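Local atomic coordinates of glycosyltransferase Gtf1 (PDB entry 5E9T), a protein that belongs to the GT-B clan of glycosyltransferases and carries, beside its two domains with parallel sheets, an extended antiparallel beta-sheet domain. Residues A[75-80]-A[124-129]. The protein carries 1 engineered substitution. Numbering follows the deposited sequence.
Sequences APTTVT and FVEHVE. Engineered in segment 124-129: Phe124 (natural residue Ser).
Phe124 and Thr80 form a single beta bridge, their CA atoms 4.3 Å apart, where the loop entering helix 81-86 meets the start of strand 125-132 in the extended antiparallel sheet of this GT-B glycosyltransferase. The site illustrates how a loop can be fastened to the beginning of a bulged strand by very few backbone atoms. Phe124, an engineered residue in place of the natural serine, has CG anti to its own carbonyl carbon (chi1 -58°), which lays the ring alongside the 77-80 backbone. Thr78 O lies in the ring plane, 3.3 Å from Phe124 CD1, so the ring presents its edge to this carbonyl; Thr80 CG2 approaches the same CD1 obliquely. The backbone of Phe124 also takes part, its CA making a CH...O contact with Val79 O.

One residue further on, Val125 supplies the hydrogen bond of the contact: its N donates to Val79 O over 2.7 Å, with an N-H...O angle of 157°. A single carbonyl oxygen thus receives both the amide and the CA-H group. Val125 CG2 packs against Thr80 C at 3.5 Å, and the same side chain touches Leu81 and Val84 of helix 81-86, joining the strand to the helix that follows the loop.

The strand then bends at Glu126, where a classic beta bulge sets Glu126 and His127 together opposite Tyr116 of the neighbouring strand 111-117. The side chain of Thr77, whose OG1 is hydrogen-bonded to Asn47 and to the carbonyl of Phe142, runs roughly perpendicular to that of Glu126. With Thr77 CG2 anti to the backbone N (OG1 at chi1 -66°), the methyl is directed to Val125 O, while OG1 rests 3.6 Å from Glu126 CG.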
loop_
_atom_site.group_PDB
_atom_site.type_symbol
_atom_site.label_atom_id
_atom_site.label_comp_id
_atom_site.label_asym_id
_atom_site.label_seq_id
_atom_site.Cartn_x
_atom_site.Cartn_y
_atom_site.Cartn_z
ATOM N N ALA A 75 0.659 3.279 35.988
ATOM C CA ALA A 75 0.278 3.477 37.378
ATOM C C ALA A 75 -0.999 2.707 37.659
ATOM O O ALA A 75 -1.801 2.488 36.744
ATOM C CB ALA A 75 0.084 4.967 37.696
ATOM N N PRO A 76 -1.225 2.296 38.905
ATOM C CA PRO A 76 -2.504 1.668 39.252
ATOM C C PRO A 76 -3.640 2.677 39.203
ATOM O O PRO A 76 -3.436 3.893 39.257
ATOM C CB PRO A 76 -2.273 1.160 40.678
ATOM C CG PRO A 76 -1.208 2.051 41.218
ATOM C CD PRO A 76 -0.314 2.367 40.061
ATOM N N THR A 77 -4.860 2.153 39.111
ATOM C CA THR A 77 -6.030 3.009 38.951
ATOM C C THR A 77 -6.404 3.583 40.310
ATOM O O THR A 77 -6.848 2.850 41.201
ATOM C CB THR A 77 -7.187 2.203 38.366
ATOM O OG1 THR A 77 -6.864 1.787 37.033
ATOM C CG2 THR A 77 -8.454 3.028 38.350
ATOM N N THR A 78 -6.208 4.893 40.479
ATOM C CA THR A 78 -6.606 5.587 41.696
ATOM C C THR A 78 -7.811 6.512 41.553
ATOM O O THR A 78 -8.278 7.039 42.569
ATOM C CB THR A 78 -5.417 6.381 42.253
ATOM O OG1 THR A 78 -4.707 6.998 41.172
ATOM C CG2 THR A 78 -4.483 5.451 43.007
ATOM N N VAL A 79 -8.332 6.730 40.343
ATOM C CA VAL A 79 -9.470 7.630 40.193
ATOM C C VAL A 79 -10.672 7.030 40.907
ATOM O O VAL A 79 -10.928 5.821 40.825
ATOM C CB VAL A 79 -9.765 7.893 38.706
ATOM C CG1 VAL A 79 -11.007 8.755 38.548
ATOM C CG2 VAL A 79 -8.568 8.554 38.037
ATOM N N THR A 80 -11.422 7.871 41.617
ATOM C CA THR A 80 -12.457 7.399 42.521
ATOM C C THR A 80 -13.837 7.831 42.047
ATOM O O THR A 80 -13.988 8.776 41.268
ATOM C CB THR A 80 -12.243 7.909 43.951
ATOM O OG1 THR A 80 -12.557 9.304 44.012
ATOM C CG2 THR A 80 -10.807 7.700 44.384
ATOM N N PHE A 124 -12.385 2.859 43.767
ATOM C CA PHE A 124 -11.603 3.162 42.569
ATOM C C PHE A 124 -12.332 2.735 41.294
ATOM O O PHE A 124 -12.971 1.681 41.253
ATOM C CB PHE A 124 -10.239 2.478 42.643
ATOM C CG PHE A 124 -9.429 2.871 43.846
ATOM C CD1 PHE A 124 -8.900 4.147 43.954
ATOM C CD2 PHE A 124 -9.190 1.962 44.865
ATOM C CE1 PHE A 124 -8.152 4.511 45.058
ATOM C CE2 PHE A 124 -8.443 2.321 45.971
ATOM C CZ PHE A 124 -7.923 3.598 46.067
ATOM N N VAL A 125 -12.208 3.550 40.241
ATOM C CA VAL A 125 -12.973 3.390 39.000
ATOM C C VAL A 125 -12.015 3.201 37.831
ATOM O O VAL A 125 -11.221 4.100 37.523
ATOM C CB VAL A 125 -13.882 4.599 38.732
ATOM C CG1 VAL A 125 -14.934 4.253 37.683
ATOM C CG2 VAL A 125 -14.520 5.080 40.012
ATOM N N GLU A 126 -12.104 2.046 37.164
ATOM C CA GLU A 126 -11.300 1.820 35.965
ATOM C C GLU A 126 -11.935 2.407 34.706
ATOM O O GLU A 126 -11.230 2.999 33.882
ATOM C CB GLU A 126 -11.025 0.326 35.791
ATOM C CG GLU A 126 -9.821 -0.160 36.594
ATOM C CD GLU A 126 -9.590 -1.654 36.479
ATOM O OE1 GLU A 126 -10.516 -2.373 36.049
ATOM O OE2 GLU A 126 -8.477 -2.110 36.819
ATOM N N HIS A 127 -13.248 2.256 34.525
ATOM C CA HIS A 127 -13.918 2.737 33.319
ATOM C C HIS A 127 -15.207 3.460 33.679
ATOM O O HIS A 127 -15.823 3.190 34.714
ATOM C CB HIS A 127 -14.285 1.616 32.342
ATOM C CG HIS A 127 -13.381 0.427 32.404
ATOM N ND1 HIS A 127 -13.826 -0.814 32.802
ATOM C CD2 HIS A 127 -12.068 0.289 32.118
ATOM C CE1 HIS A 127 -12.822 -1.665 32.757
ATOM N NE2 HIS A 127 -11.746 -1.021 32.343
ATOM N N VAL A 128 -15.613 4.380 32.804
ATOM C CA VAL A 128 -16.919 5.027 32.879
ATOM C C VAL A 128 -17.519 5.069 31.483
ATOM O O VAL A 128 -16.884 5.557 30.543
ATOM C CB VAL A 128 -16.837 6.452 33.457
ATOM C CG1 VAL A 128 -18.239 7.036 33.571
ATOM C CG2 VAL A 128 -16.166 6.443 34.809
ATOM N N GLU A 129 -18.742 4.571 31.354
ATOM C CA GLU A 129 -19.507 4.678 30.121
ATOM C C GLU A 129 -20.538 5.789 30.269
ATOM O O GLU A 129 -21.213 5.878 31.298
ATOM C CB GLU A 129 -20.194 3.352 29.785
ATOM C CG GLU A 129 -19.259 2.302 29.209
ATOM C CD GLU A 129 -19.801 0.890 29.340
ATOM O OE1 GLU A 129 -20.824 0.702 30.033
ATOM O OE2 GLU A 129 -19.200 -0.031 28.745
#